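Local coordinates for retinol dehydratase (Spodoptera frugiperda, PDB 1X8K), which probably acts as a sulfotransferase-family enzyme that dehydrates retinol, and here holds anhydroretinol together with the nucleotide adenosine-3'-5'-diphosphate, at residues 43-48 / 108-113; 104-109 / 161-166; 294-299 / 307-312. The protein carries 2 engineered substitutions. All coordinates share one frame; numbering follows the deposited sequence.

Interaction 1 of 3, residues 43-48 / 108-113; sequences YMVYRP and GFMIYD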
loop_
_atom_site.group_PDB
_atom_site.type_symbol
_atom_site.label_atom_id
_atom_site.label_comp_id
_atom_site.label_asym_id
_atom_site.label_seq_id
_atom_site.Cartn_x
_atom_site.Cartn_y
_atom_site.Cartn_z
ATOM N N TYR A 43 -2.691 -16.811 -12.454
ATOM C CA TYR A 43 -1.494 -17.215 -11.744
ATOM C C TYR A 43 -0.503 -16.102 -11.903
ATOM O O TYR A 43 -0.295 -15.585 -13.018
ATOM C CB TYR A 43 -0.898 -18.477 -12.319
ATOM C CG TYR A 43 -1.595 -19.750 -11.935
ATOM C CD1 TYR A 43 -2.184 -20.565 -12.906
ATOM C CD2 TYR A 43 -1.639 -20.168 -10.613
ATOM C CE1 TYR A 43 -2.813 -21.756 -12.557
ATOM C CE2 TYR A 43 -2.264 -21.354 -10.255
ATOM C CZ TYR A 43 -2.845 -22.148 -11.228
ATOM O OH TYR A 43 -3.441 -23.338 -10.857
ATOM N N MET A 44 0.088 -15.735 -10.768
ATOM C CA MET A 44 1.100 -14.702 -10.711
ATOM C C MET A 44 2.379 -15.262 -11.272
ATOM O O MET A 44 2.885 -16.249 -10.778
ATOM C CB MET A 44 1.292 -14.240 -9.270
ATOM C CG MET A 44 0.053 -13.572 -8.706
ATOM S SD MET A 44 -0.244 -11.912 -9.383
ATOM C CE MET A 44 1.035 -10.969 -8.539
ATOM N N VAL A 45 2.860 -14.663 -12.350
ATOM C CA VAL A 45 4.189 -14.970 -12.865
ATOM C C VAL A 45 5.001 -13.690 -12.952
ATOM O O VAL A 45 4.461 -12.581 -12.985
ATOM C CB VAL A 45 4.129 -15.630 -14.238
ATOM C CG1 VAL A 45 3.576 -17.042 -14.136
ATOM C CG2 VAL A 45 3.280 -14.807 -15.188
ATOM N N TYR A 46 6.310 -13.839 -12.956
ATOM C CA TYR A 46 7.182 -12.708 -13.210
ATOM C C TYR A 46 7.150 -12.434 -14.714
ATOM O O TYR A 46 7.084 -13.360 -15.525
ATOM C CB TYR A 46 8.603 -13.033 -12.748
ATOM C CG TYR A 46 8.839 -12.886 -11.265
ATOM C CD1 TYR A 46 9.157 -13.981 -10.482
ATOM C CD2 TYR A 46 8.753 -11.635 -10.647
ATOM C CE1 TYR A 46 9.379 -13.837 -9.115
ATOM C CE2 TYR A 46 8.974 -11.482 -9.287
ATOM C CZ TYR A 46 9.291 -12.580 -8.533
ATOM O OH TYR A 46 9.512 -12.414 -7.187
ATOM N N ARG A 47 7.208 -11.166 -15.082
ATOM C CA ARG A 47 7.063 -10.769 -16.475
ATOM C C ARG A 47 8.009 -11.478 -17.479
ATOM O O ARG A 47 7.583 -11.799 -18.609
ATOM C CB ARG A 47 7.143 -9.241 -16.607
ATOM C CG ARG A 47 6.630 -8.706 -17.930
ATOM C CD ARG A 47 6.917 -7.248 -18.148
ATOM N NE ARG A 47 5.672 -6.503 -18.308
ATOM C CZ ARG A 47 4.894 -6.080 -17.300
ATOM N NH1 ARG A 47 5.199 -6.319 -16.018
ATOM N NH2 ARG A 47 3.791 -5.404 -17.587
ATOM N N PRO A 48 9.277 -11.699 -17.114
ATOM C CA PRO A 48 10.160 -12.492 -17.964
ATOM C C PRO A 48 9.596 -13.881 -18.246
ATOM O O PRO A 48 10.088 -14.514 -19.184
ATOM C CB PRO A 48 11.437 -12.599 -17.143
ATOM C CG PRO A 48 11.421 -11.432 -16.288
ATOM C CD PRO A 48 9.994 -11.192 -15.934
ATOM N N GLY A 108 12.800 -21.264 -12.905
ATOM C CA GLY A 108 13.698 -20.429 -12.121
ATOM C C GLY A 108 14.137 -19.180 -12.881
ATOM O O GLY A 108 14.368 -18.131 -12.292
ATOM N N PHE A 109 14.225 -19.286 -14.195
ATOM C CA PHE A 109 14.684 -18.181 -15.003
ATOM C C PHE A 109 13.836 -16.920 -14.833
ATOM O O PHE A 109 14.350 -15.800 -14.984
ATOM C CB PHE A 109 14.696 -18.590 -16.484
ATOM C CG PHE A 109 13.320 -18.691 -17.105
ATOM C CD1 PHE A 109 12.754 -17.605 -17.769
ATOM C CD2 PHE A 109 12.594 -19.878 -17.024
ATOM C CE1 PHE A 109 11.489 -17.691 -18.335
ATOM C CE2 PHE A 109 11.321 -19.983 -17.595
ATOM C CZ PHE A 109 10.771 -18.885 -18.252
ATOM N N MET A 110 12.545 -17.092 -14.546
ATOM C CA MET A 110 11.576 -16.015 -14.745
ATOM C C MET A 110 11.793 -14.868 -13.795
ATOM O O MET A 110 11.263 -13.792 -14.020
ATOM C CB MET A 110 10.137 -16.525 -14.621
ATOM C CG MET A 110 9.640 -16.678 -13.186
ATOM S SD MET A 110 7.910 -17.092 -13.156
ATOM C CE MET A 110 7.803 -18.227 -11.810
ATOM N N ILE A 111 12.574 -15.097 -12.740
ATOM C CA ILE A 111 12.767 -14.099 -11.686
ATOM C C ILE A 111 13.713 -12.943 -12.061
ATOM O O ILE A 111 13.728 -11.916 -11.401
ATOM C CB ILE A 111 13.195 -14.787 -10.348
ATOM C CG1 ILE A 111 12.995 -13.825 -9.167
ATOM C CG2 ILE A 111 14.634 -15.274 -10.424
ATOM C CD1 ILE A 111 12.567 -14.467 -7.889
ATOM N N TYR A 112 14.488 -13.122 -13.123
ATOM C CA TYR A 112 15.485 -12.127 -13.554
ATOM C C TYR A 112 15.169 -11.595 -14.942
ATOM O O TYR A 112 14.956 -12.376 -15.881
ATOM C CB TYR A 112 16.887 -12.755 -13.545
ATOM C CG TYR A 112 17.987 -11.924 -14.161
ATOM C CD1 TYR A 112 18.485 -10.798 -13.506
ATOM C CD2 TYR A 112 18.550 -12.270 -15.390
ATOM C CE1 TYR A 112 19.509 -10.023 -14.071
ATOM C CE2 TYR A 112 19.568 -11.501 -15.955
ATOM C CZ TYR A 112 20.039 -10.390 -15.279
ATOM O OH TYR A 112 21.047 -9.640 -15.797
ATOM N N ASP A 113 15.172 -10.271 -15.056
ATOM C CA ASP A 113 14.900 -9.559 -16.305
ATOM C C ASP A 113 16.197 -8.862 -16.789
ATOM O O ASP A 113 16.567 -7.823 -16.241
ATOM C CB ASP A 113 13.761 -8.555 -16.025
ATOM C CG ASP A 113 13.336 -7.726 -17.252
ATOM O OD1 ASP A 113 12.197 -7.175 -17.207
ATOM O OD2 ASP A 113 14.060 -7.537 -18.266
#

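Interaction 2 of 3, residues 104-109 / 161-166; sequences IYLDGF and VKTHLP. With ANR (anhydroretinol), chain E.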
loop_
_atom_site.group_PDB
_atom_site.type_symbol
_atom_site.label_atom_id
_atom_site.label_comp_id
_atom_site.label_asym_id
_atom_site.label_seq_id
_atom_site.Cartn_x
_atom_site.Cartn_y
_atom_site.Cartn_z
ATOM N N ILE A 104 17.187 -29.525 -13.419
ATOM C CA ILE A 104 16.921 -28.266 -14.077
ATOM C C ILE A 104 15.741 -27.596 -13.385
ATOM O O ILE A 104 14.732 -28.251 -13.075
ATOM C CB ILE A 104 16.676 -28.449 -15.570
ATOM C CG1 ILE A 104 18.013 -28.746 -16.259
ATOM C CG2 ILE A 104 16.079 -27.181 -16.158
ATOM C CD1 ILE A 104 17.913 -29.578 -17.496
ATOM N N TYR A 105 15.888 -26.300 -13.108
ATOM C CA TYR A 105 14.829 -25.513 -12.499
ATOM C C TYR A 105 14.067 -24.819 -13.629
ATOM O O TYR A 105 14.323 -23.656 -13.977
ATOM C CB TYR A 105 15.436 -24.535 -11.492
ATOM C CG TYR A 105 14.467 -23.728 -10.650
ATOM C CD1 TYR A 105 14.941 -22.903 -9.653
ATOM C CD2 TYR A 105 13.086 -23.772 -10.856
ATOM C CE1 TYR A 105 14.078 -22.138 -8.878
ATOM C CE2 TYR A 105 12.215 -23.011 -10.091
ATOM C CZ TYR A 105 12.722 -22.199 -9.104
ATOM O OH TYR A 105 11.892 -21.437 -8.324
ATOM N N LEU A 106 13.126 -25.560 -14.199
ATOM C CA LEU A 106 12.319 -25.115 -15.333
ATOM C C LEU A 106 11.920 -23.643 -15.350
ATOM O O LEU A 106 12.113 -22.987 -16.372
ATOM C CB LEU A 106 11.078 -26.012 -15.502
ATOM C CG LEU A 106 10.111 -25.769 -16.674
ATOM C CD1 LEU A 106 10.779 -25.795 -18.040
ATOM C CD2 LEU A 106 9.046 -26.812 -16.604
ATOM N N ASP A 107 11.366 -23.146 -14.240
ATOM C CA ASP A 107 10.804 -21.783 -14.173
ATOM C C ASP A 107 11.594 -20.841 -13.279
ATOM O O ASP A 107 11.102 -19.758 -12.913
ATOM C CB ASP A 107 9.360 -21.813 -13.667
ATOM C CG ASP A 107 9.244 -22.414 -12.274
ATOM O OD1 ASP A 107 9.821 -23.504 -12.076
ATOM O OD2 ASP A 107 8.613 -21.883 -11.328
ATOM N N GLY A 108 12.800 -21.264 -12.905
ATOM C CA GLY A 108 13.698 -20.429 -12.121
ATOM C C GLY A 108 14.137 -19.180 -12.881
ATOM O O GLY A 108 14.368 -18.131 -12.292
ATOM N N PHE A 109 14.225 -19.286 -14.195
ATOM C CA PHE A 109 14.684 -18.181 -15.003
ATOM C C PHE A 109 13.836 -16.920 -14.833
ATOM O O PHE A 109 14.350 -15.800 -14.984
ATOM C CB PHE A 109 14.696 -18.590 -16.484
ATOM C CG PHE A 109 13.320 -18.691 -17.105
ATOM C CD1 PHE A 109 12.754 -17.605 -17.769
ATOM C CD2 PHE A 109 12.594 -19.878 -17.024
ATOM C CE1 PHE A 109 11.489 -17.691 -18.335
ATOM C CE2 PHE A 109 11.321 -19.983 -17.595
ATOM C CZ PHE A 109 10.771 -18.885 -18.252
ATOM N N VAL A 161 13.807 -32.816 -13.401
ATOM C CA VAL A 161 13.253 -31.467 -13.510
ATOM C C VAL A 161 12.650 -30.961 -12.205
ATOM O O VAL A 161 11.872 -31.651 -11.568
ATOM C CB VAL A 161 12.218 -31.339 -14.672
ATOM C CG1 VAL A 161 11.702 -29.886 -14.806
ATOM C CG2 VAL A 161 12.816 -31.814 -16.013
ATOM N N LYS A 162 13.021 -29.745 -11.819
ATOM C CA LYS A 162 12.387 -29.038 -10.714
ATOM C C LYS A 162 11.479 -27.986 -11.322
ATOM O O LYS A 162 11.796 -27.440 -12.382
ATOM C CB LYS A 162 13.457 -28.357 -9.845
ATOM C CG LYS A 162 12.942 -27.563 -8.640
ATOM C CD LYS A 162 14.078 -26.836 -7.928
ATOM C CE LYS A 162 13.551 -25.731 -7.000
ATOM N NZ LYS A 162 14.653 -24.878 -6.498
ATOM N N THR A 163 10.352 -27.707 -10.666
ATOM C CA THR A 163 9.441 -26.665 -11.136
ATOM C C THR A 163 8.395 -26.313 -10.102
ATOM O O THR A 163 7.919 -27.186 -9.365
ATOM C CB THR A 163 8.740 -27.065 -12.465
ATOM O OG1 THR A 163 8.015 -25.937 -12.981
ATOM C CG2 THR A 163 7.648 -28.103 -12.220
ATOM N N HIS A 164 8.027 -25.035 -10.073
ATOM C CA HIS A 164 6.958 -24.537 -9.223
ATOM C C HIS A 164 5.760 -24.137 -10.106
ATOM O O HIS A 164 4.819 -23.470 -9.655
ATOM C CB HIS A 164 7.483 -23.382 -8.378
ATOM C CG HIS A 164 8.498 -23.796 -7.344
ATOM N ND1 HIS A 164 8.244 -24.746 -6.371
ATOM C CD2 HIS A 164 9.771 -23.383 -7.132
ATOM C CE1 HIS A 164 9.309 -24.892 -5.608
ATOM N NE2 HIS A 164 10.250 -24.077 -6.047
ATOM N N LEU A 165 5.799 -24.587 -11.364
ATOM C CA LEU A 165 4.717 -24.376 -12.339
ATOM C C LEU A 165 3.469 -25.250 -12.126
ATOM O O LEU A 165 3.561 -26.446 -11.818
ATOM C CB LEU A 165 5.230 -24.568 -13.787
ATOM C CG LEU A 165 6.217 -23.547 -14.380
ATOM C CD1 LEU A 165 6.696 -24.020 -15.732
ATOM C CD2 LEU A 165 5.636 -22.131 -14.474
ATOM N N PRO A 166 2.296 -24.639 -12.299
ATOM C CA PRO A 166 1.026 -25.377 -12.310
ATOM C C PRO A 166 1.013 -26.322 -13.495
ATOM O O PRO A 166 1.752 -26.067 -14.453
ATOM C CB PRO A 166 -0.010 -24.278 -12.538
ATOM C CG PRO A 166 0.652 -23.032 -12.137
ATOM C CD PRO A 166 2.095 -23.192 -12.468
HETATM C C15 ANR E . 12.651 -22.550 -4.612
HETATM C C14 ANR E . 13.412 -21.411 -4.619
HETATM C C13 ANR E . 14.745 -21.134 -4.944
HETATM C C20 ANR E . 15.860 -22.224 -5.007
HETATM C C12 ANR E . 15.082 -19.815 -5.230
HETATM C C11 ANR E . 16.293 -19.236 -5.595
HETATM C C10 ANR E . 16.458 -18.550 -6.774
HETATM C C9 ANR E . 17.486 -17.894 -7.416
HETATM C C19 ANR E . 18.512 -18.661 -8.306
HETATM C C8 ANR E . 17.549 -16.523 -7.250
HETATM C C7 ANR E . 18.431 -15.646 -7.805
HETATM C C6 ANR E . 18.704 -14.273 -8.010
HETATM C C1 ANR E . 17.909 -12.927 -7.466
HETATM C C17 ANR E . 17.927 -12.826 -5.906
HETATM C C18 ANR E . 16.510 -12.710 -8.070
HETATM C C2 ANR E . 18.459 -11.507 -7.837
HETATM C C3 ANR E . 19.730 -11.450 -8.691
HETATM C C4 ANR E . 20.294 -12.824 -9.077
HETATM C C5 ANR E . 19.845 -14.077 -8.780
HETATM C C16 ANR E . 20.773 -15.165 -9.404
#

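Interaction 3 of 3, residues 294-299 / 307-312; sequences NMEDYR and GEHFIR. With A3P (adenosine-3'-5'-diphosphate), chain H; ANR (anhydroretinol), chain E.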
loop_
_atom_site.group_PDB
_atom_site.type_symbol
_atom_site.label_atom_id
_atom_site.label_comp_id
_atom_site.label_asym_id
_atom_site.label_seq_id
_atom_site.Cartn_x
_atom_site.Cartn_y
_atom_site.Cartn_z
ATOM N N ASN A 294 22.096 -26.970 0.451
ATOM C CA ASN A 294 21.687 -25.779 1.204
ATOM C C ASN A 294 21.945 -24.406 0.585
ATOM O O ASN A 294 21.748 -23.406 1.275
ATOM C CB ASN A 294 22.183 -25.806 2.663
ATOM C CG ASN A 294 23.706 -25.699 2.791
ATOM O OD1 ASN A 294 24.401 -25.318 1.848
ATOM N ND2 ASN A 294 24.227 -26.058 3.968
ATOM N N MET A 295 22.383 -24.349 -0.680
ATOM C CA MET A 295 22.701 -23.069 -1.357
ATOM C C MET A 295 23.505 -22.060 -0.496
ATOM O O MET A 295 23.354 -20.849 -0.643
ATOM C CB MET A 295 21.442 -22.353 -1.903
ATOM C CG MET A 295 20.299 -23.238 -2.422
ATOM S SD MET A 295 19.995 -23.008 -4.184
ATOM C CE MET A 295 20.364 -24.784 -4.784
ATOM N N GLU A 296 24.340 -22.562 0.406
ATOM C CA GLU A 296 25.245 -21.710 1.139
ATOM C C GLU A 296 26.457 -21.350 0.266
ATOM O O GLU A 296 27.309 -20.534 0.660
ATOM C CB GLU A 296 25.645 -22.359 2.457
ATOM C CG GLU A 296 24.575 -22.223 3.542
ATOM C CD GLU A 296 24.410 -20.786 4.061
ATOM O OE1 GLU A 296 23.225 -20.363 4.248
ATOM O OE2 GLU A 296 25.459 -20.085 4.285
ATOM N N ASP A 297 26.512 -21.948 -0.932
ATOM C CA ASP A 297 27.435 -21.509 -1.983
ATOM C C ASP A 297 27.100 -20.072 -2.386
ATOM O O ASP A 297 27.998 -19.265 -2.629
ATOM C CB ASP A 297 27.474 -22.456 -3.205
ATOM C CG ASP A 297 26.120 -23.128 -3.511
ATOM O OD1 ASP A 297 25.588 -23.866 -2.649
ATOM O OD2 ASP A 297 25.519 -23.007 -4.613
ATOM N N TYR A 298 25.812 -19.747 -2.401
ATOM C CA TYR A 298 25.349 -18.404 -2.730
ATOM C C TYR A 298 25.775 -17.310 -1.723
ATOM O O TYR A 298 26.011 -16.156 -2.103
ATOM C CB TYR A 298 23.834 -18.416 -2.906
ATOM C CG TYR A 298 23.361 -19.089 -4.186
ATOM C CD1 TYR A 298 24.240 -19.857 -4.974
ATOM C CD2 TYR A 298 22.038 -18.952 -4.615
ATOM C CE1 TYR A 298 23.811 -20.465 -6.153
ATOM C CE2 TYR A 298 21.596 -19.558 -5.778
ATOM C CZ TYR A 298 22.480 -20.320 -6.549
ATOM O OH TYR A 298 22.035 -20.924 -7.715
ATOM N N ARG A 299 25.883 -17.670 -0.449
ATOM C CA ARG A 299 26.260 -16.699 0.577
ATOM C C ARG A 299 27.641 -16.109 0.309
ATOM O O ARG A 299 27.877 -14.918 0.540
ATOM C CB ARG A 299 26.244 -17.342 1.957
ATOM C CG ARG A 299 26.597 -16.380 3.064
ATOM C CD ARG A 299 26.269 -16.895 4.435
ATOM N NE ARG A 299 24.963 -17.544 4.479
ATOM C CZ ARG A 299 23.812 -16.897 4.538
ATOM N NH1 ARG A 299 23.796 -15.569 4.544
ATOM N NH2 ARG A 299 22.676 -17.583 4.579
ATOM N N GLY A 307 20.769 -13.874 8.724
ATOM C CA GLY A 307 19.561 -14.341 9.381
ATOM C C GLY A 307 18.973 -15.525 8.630
ATOM O O GLY A 307 18.868 -16.633 9.171
ATOM N N GLU A 308 18.634 -15.304 7.363
ATOM C CA GLU A 308 17.941 -16.299 6.560
ATOM C C GLU A 308 18.824 -17.453 6.063
ATOM O O GLU A 308 20.044 -17.332 6.015
ATOM C CB GLU A 308 17.236 -15.611 5.408
ATOM C CG GLU A 308 16.256 -14.549 5.853
ATOM C CD GLU A 308 15.026 -15.117 6.539
ATOM O OE1 GLU A 308 14.931 -16.359 6.702
ATOM O OE2 GLU A 308 14.147 -14.308 6.920
ATOM N N HIS A 309 18.177 -18.569 5.730
ATOM C CA HIS A 309 18.805 -19.790 5.258
ATOM C C HIS A 309 17.810 -20.500 4.342
ATOM O O HIS A 309 16.609 -20.417 4.563
ATOM C CB HIS A 309 19.167 -20.701 6.442
ATOM C CG HIS A 309 20.227 -20.136 7.336
ATOM N ND1 HIS A 309 21.575 -20.283 7.082
ATOM C CD2 HIS A 309 20.138 -19.392 8.465
ATOM C CE1 HIS A 309 22.273 -19.667 8.025
ATOM N NE2 HIS A 309 21.424 -19.117 8.875
ATOM N N PHE A 310 18.294 -21.202 3.319
ATOM C CA PHE A 310 17.395 -21.942 2.429
ATOM C C PHE A 310 16.695 -23.099 3.156
ATOM O O PHE A 310 15.522 -23.379 2.899
ATOM C CB PHE A 310 18.119 -22.445 1.178
ATOM C CG PHE A 310 17.188 -22.983 0.123
ATOM C CD1 PHE A 310 16.318 -22.122 -0.583
ATOM C CD2 PHE A 310 17.157 -24.352 -0.177
ATOM C CE1 PHE A 310 15.436 -22.618 -1.577
ATOM C CE2 PHE A 310 16.277 -24.850 -1.163
ATOM C CZ PHE A 310 15.409 -23.981 -1.859
ATOM N N ILE A 311 17.429 -23.764 4.051
ATOM C CA ILE A 311 16.895 -24.817 4.906
ATOM C C ILE A 311 16.849 -24.231 6.311
ATOM O O ILE A 311 17.888 -24.023 6.951
ATOM C CB ILE A 311 17.780 -26.088 4.839
ATOM C CG1 ILE A 311 17.545 -26.842 3.528
ATOM C CG2 ILE A 311 17.439 -27.033 5.931
ATOM C CD1 ILE A 311 18.799 -27.403 2.900
ATOM N N ARG A 312 15.629 -23.987 6.783
ATOM C CA ARG A 312 15.356 -23.147 7.950
ATOM C C ARG A 312 15.100 -23.936 9.250
ATOM O O ARG A 312 16.045 -24.361 9.924
ATOM C CB ARG A 312 14.150 -22.288 7.610
ATOM C CG ARG A 312 14.147 -20.904 8.145
ATOM C CD ARG A 312 12.966 -20.116 7.620
ATOM N NE ARG A 312 11.703 -20.794 7.912
ATOM C CZ ARG A 312 10.945 -20.553 8.976
ATOM N NH1 ARG A 312 11.294 -19.628 9.872
ATOM N NH2 ARG A 312 9.829 -21.239 9.142
HETATM P P1 A3P H . 10.744 -24.153 6.623
HETATM O O1P A3P H . 9.298 -24.285 7.051
HETATM O O2P A3P H . 11.725 -24.671 7.653
HETATM O O3P A3P H . 11.051 -22.782 6.078
HETATM P P2 A3P H . 11.172 -26.331 -0.540
HETATM O O4P A3P H . 11.461 -24.847 -0.607
HETATM O O5P A3P H . 12.364 -27.210 -0.834
HETATM O O6P A3P H . 9.916 -26.761 -1.274
HETATM O "O5'" A3P H . 10.872 -26.575 1.035
HETATM C "C5'" A3P H . 11.553 -25.805 2.012
HETATM C "C4'" A3P H . 11.062 -26.135 3.411
HETATM O "O4'" A3P H . 11.377 -27.497 3.679
HETATM C "C3'" A3P H . 11.841 -25.273 4.380
HETATM O "O3'" A3P H . 10.811 -25.149 5.366
HETATM C "C2'" A3P H . 12.849 -26.172 5.046
HETATM O "O2'" A3P H . 13.310 -25.820 6.346
HETATM C "C1'" A3P H . 12.345 -27.580 4.745
HETATM N N9 A3P H . 13.325 -28.666 4.661
HETATM C C8 A3P H . 14.403 -28.739 3.858
HETATM N N7 A3P H . 15.069 -29.913 4.045
HETATM C C5 A3P H . 14.375 -30.586 4.989
HETATM C C6 A3P H . 14.494 -31.823 5.630
HETATM N N6 A3P H . 15.541 -32.616 5.303
HETATM N N1 A3P H . 13.568 -32.204 6.559
HETATM C C2 A3P H . 12.514 -31.408 6.892
HETATM N N3 A3P H . 12.330 -30.192 6.315
HETATM C C4 A3P H . 13.306 -29.792 5.334
HETATM C C15 ANR E . 12.651 -22.550 -4.612
HETATM C C14 ANR E . 13.412 -21.411 -4.619
HETATM C C13 ANR E . 14.745 -21.134 -4.944
HETATM C C20 ANR E . 15.860 -22.224 -5.007
HETATM C C12 ANR E . 15.082 -19.815 -5.230
HETATM C C11 ANR E . 16.293 -19.236 -5.595
HETATM C C10 ANR E . 16.458 -18.550 -6.774
HETATM C C9 ANR E . 17.486 -17.894 -7.416
HETATM C C19 ANR E . 18.512 -18.661 -8.306
HETATM C C8 ANR E . 17.549 -16.523 -7.250
HETATM C C7 ANR E . 18.431 -15.646 -7.805
HETATM C C6 ANR E . 18.704 -14.273 -8.010
HETATM C C1 ANR E . 17.909 -12.927 -7.466
HETATM C C17 ANR E . 17.927 -12.826 -5.906
HETATM C C18 ANR E . 16.510 -12.710 -8.070
HETATM C C2 ANR E . 18.459 -11.507 -7.837
HETATM C C3 ANR E . 19.730 -11.450 -8.691
HETATM C C4 ANR E . 20.294 -12.824 -9.077
HETATM C C5 ANR E . 19.845 -14.077 -8.780
HETATM C C16 ANR E . 20.773 -15.165 -9.404
#

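Interaction 1 of 3, residues 43-48 / 108-113
Y46, at the end of strand 43-46, lays its side chain against the 3-10 turn 109-111. Its CB sits by the carbonyl oxygen of M110 and 3.8 Å from M110 CG. CG is anti to the carbonyl carbon (chi1 -80°), which sends the ring out alongside I111, both side chains pointing the same way. Along one rim, CD1 passes I111 CA and M110 CG, the latter in the ring plane at its edge. Further out, Y46 CE1 meets I111 CD1 at 3.5 Å, and at the tip Y46 OH ends 3.7 Å from the same methyl. A long flat residue suits this place, because the ring also stacks on Y35 of strand 35-38 and its outer part packs on I111, which touches the bound anhydroretinol.

Strand 43-46 is an outer strand of a small three-stranded antiparallel sheet, and the turn belongs to the loop that follows strand 104-105 of the central parallel sheet. The unbranched M110 reaches across to the strand, crossing Y46 at about a right angle. Its SD accepts a weak hydrogen bond from Y46 N (3.6 Å, 162° at the hydrogen) and packs on V45 CB. Beyond the strand, the compact ring of P48 lies over M110 O and puts its CG 3.7 Å from D113 CB. Its carbonyl oxygen P48 O approaches the edge of the F109 ring, 3.6 Å from CE1.

Interaction 2 of 3, residues 104-109 / 161-166
I104 and Y105 pair in parallel with V161 and K162, so K162 uses both of its backbone polar groups on this one neighbour. K162 N donates to I104 O (2.6 Å), and K162 O accepts from L106 N (2.9 Å). Where the strands give way to loop, a side chain takes over. D107 CG stands between its backbone N and carbonyl carbon (chi1 60°), and this turns the carboxylate toward residues 163-164. D107 OD1 receives H164 N at 3.1 Å on its syn side and T163 OG1 at 3.2 Å from above the carboxylate plane, both from the same face. The threonine hydroxyl also accepts from L165 N, closing an ST turn, so one small side chain links the aspartate to the backbone. Replacing D107 with a leucine would probably leave H164 N and the T163 hydroxyl without their acceptor and let the turn carrying H164 shift.

On the sheet face of Y105 and K162, the extended lysine lies across the tyrosine ring. CE is over its centre, and K162 NZ forms a cation-pi contact 4.0 Å from the centroid of the Y105 ring; G108 CA covers the opposite face. The H164 ring, whose ND1 is bonded to S70 O, meets Y105 OH at its edge. H164 NE2 lies 3.2 Å from C15 of anhydroretinol, the carbon that bears the hydroxyl in retinol. The bonds of D107 to H164 N and T163 are consistent with a second shell that, with S70 O, positions the H164 ring beside the C15 end of the ligand.

Interaction 3 of 3, residues 294-299 / 307-312
Bends at chi2 of E296 (-70°) and chi3 of R299 (-43°) fold the two side chains together within reach of H309. The arginine grips the carboxylate side-on, R299 NE to E296 OE2 at 2.6 Å and R299 NH2 to E296 OE1 at 2.9 Å, with both oxygens close to the guanidinium plane. From above the carboxylate plane comes H309, whose ND1 donates to E296 OE1 at 3.3 Å. E296 OE1 thus holds two donors, and R299 NH2 adds a weak bond to E308 O, so glutamate and arginine together tie the start of helix 297-301 to the later loop. Just before that helix an Asx turn forms, with N294 OD1 accepting from E296 N while N294 ND2 is bonded to K288 O.

Segment 307-312 leads into the Arg-Lys-Gly signature by which sulfotransferases hold the 3'-phosphate of their nucleotide. R312 NE accordingly meets A3P O3P at 2.8 Å, nearly straight at 172°, while R312 N donates to A3P O2'. Next to it, the branched I311 turns CG1 to the adenine, and its CD1 packs 3.7 Å from N294 CB. F310 reaches the other ligand. M295 CG lies over one face of its ring, 4.3 Å from the F310 centroid, with SD farther above in a Met-aromatic contact, and the far rim of the ring brings F310 CE1 3.5 Å from C20 of anhydroretinol.

How the interactions relate
Along the chain, interaction 1 brings residues 43-48 onto the loop after strand 104-105, interaction 2 pairs that strand with strand 160-163, and interaction 3 comes last, at the start of helix 297-301 and the loop after it. Interactions 1 and 2 share G108 and F109, their centres about 11 Å apart, and Y43 packs on P166. The loop thus joins the edge of the five-stranded parallel sheet to the small antiparallel sheet. Interaction 3 is more remote, its centre about 19 Å from that of interaction 2 and 21 Å from that of interaction 1. All three meet anhydroretinol, and interaction 3 also touches the nucleotide, so sequence-distant parts line one ligand-binding region, consistent with an active site.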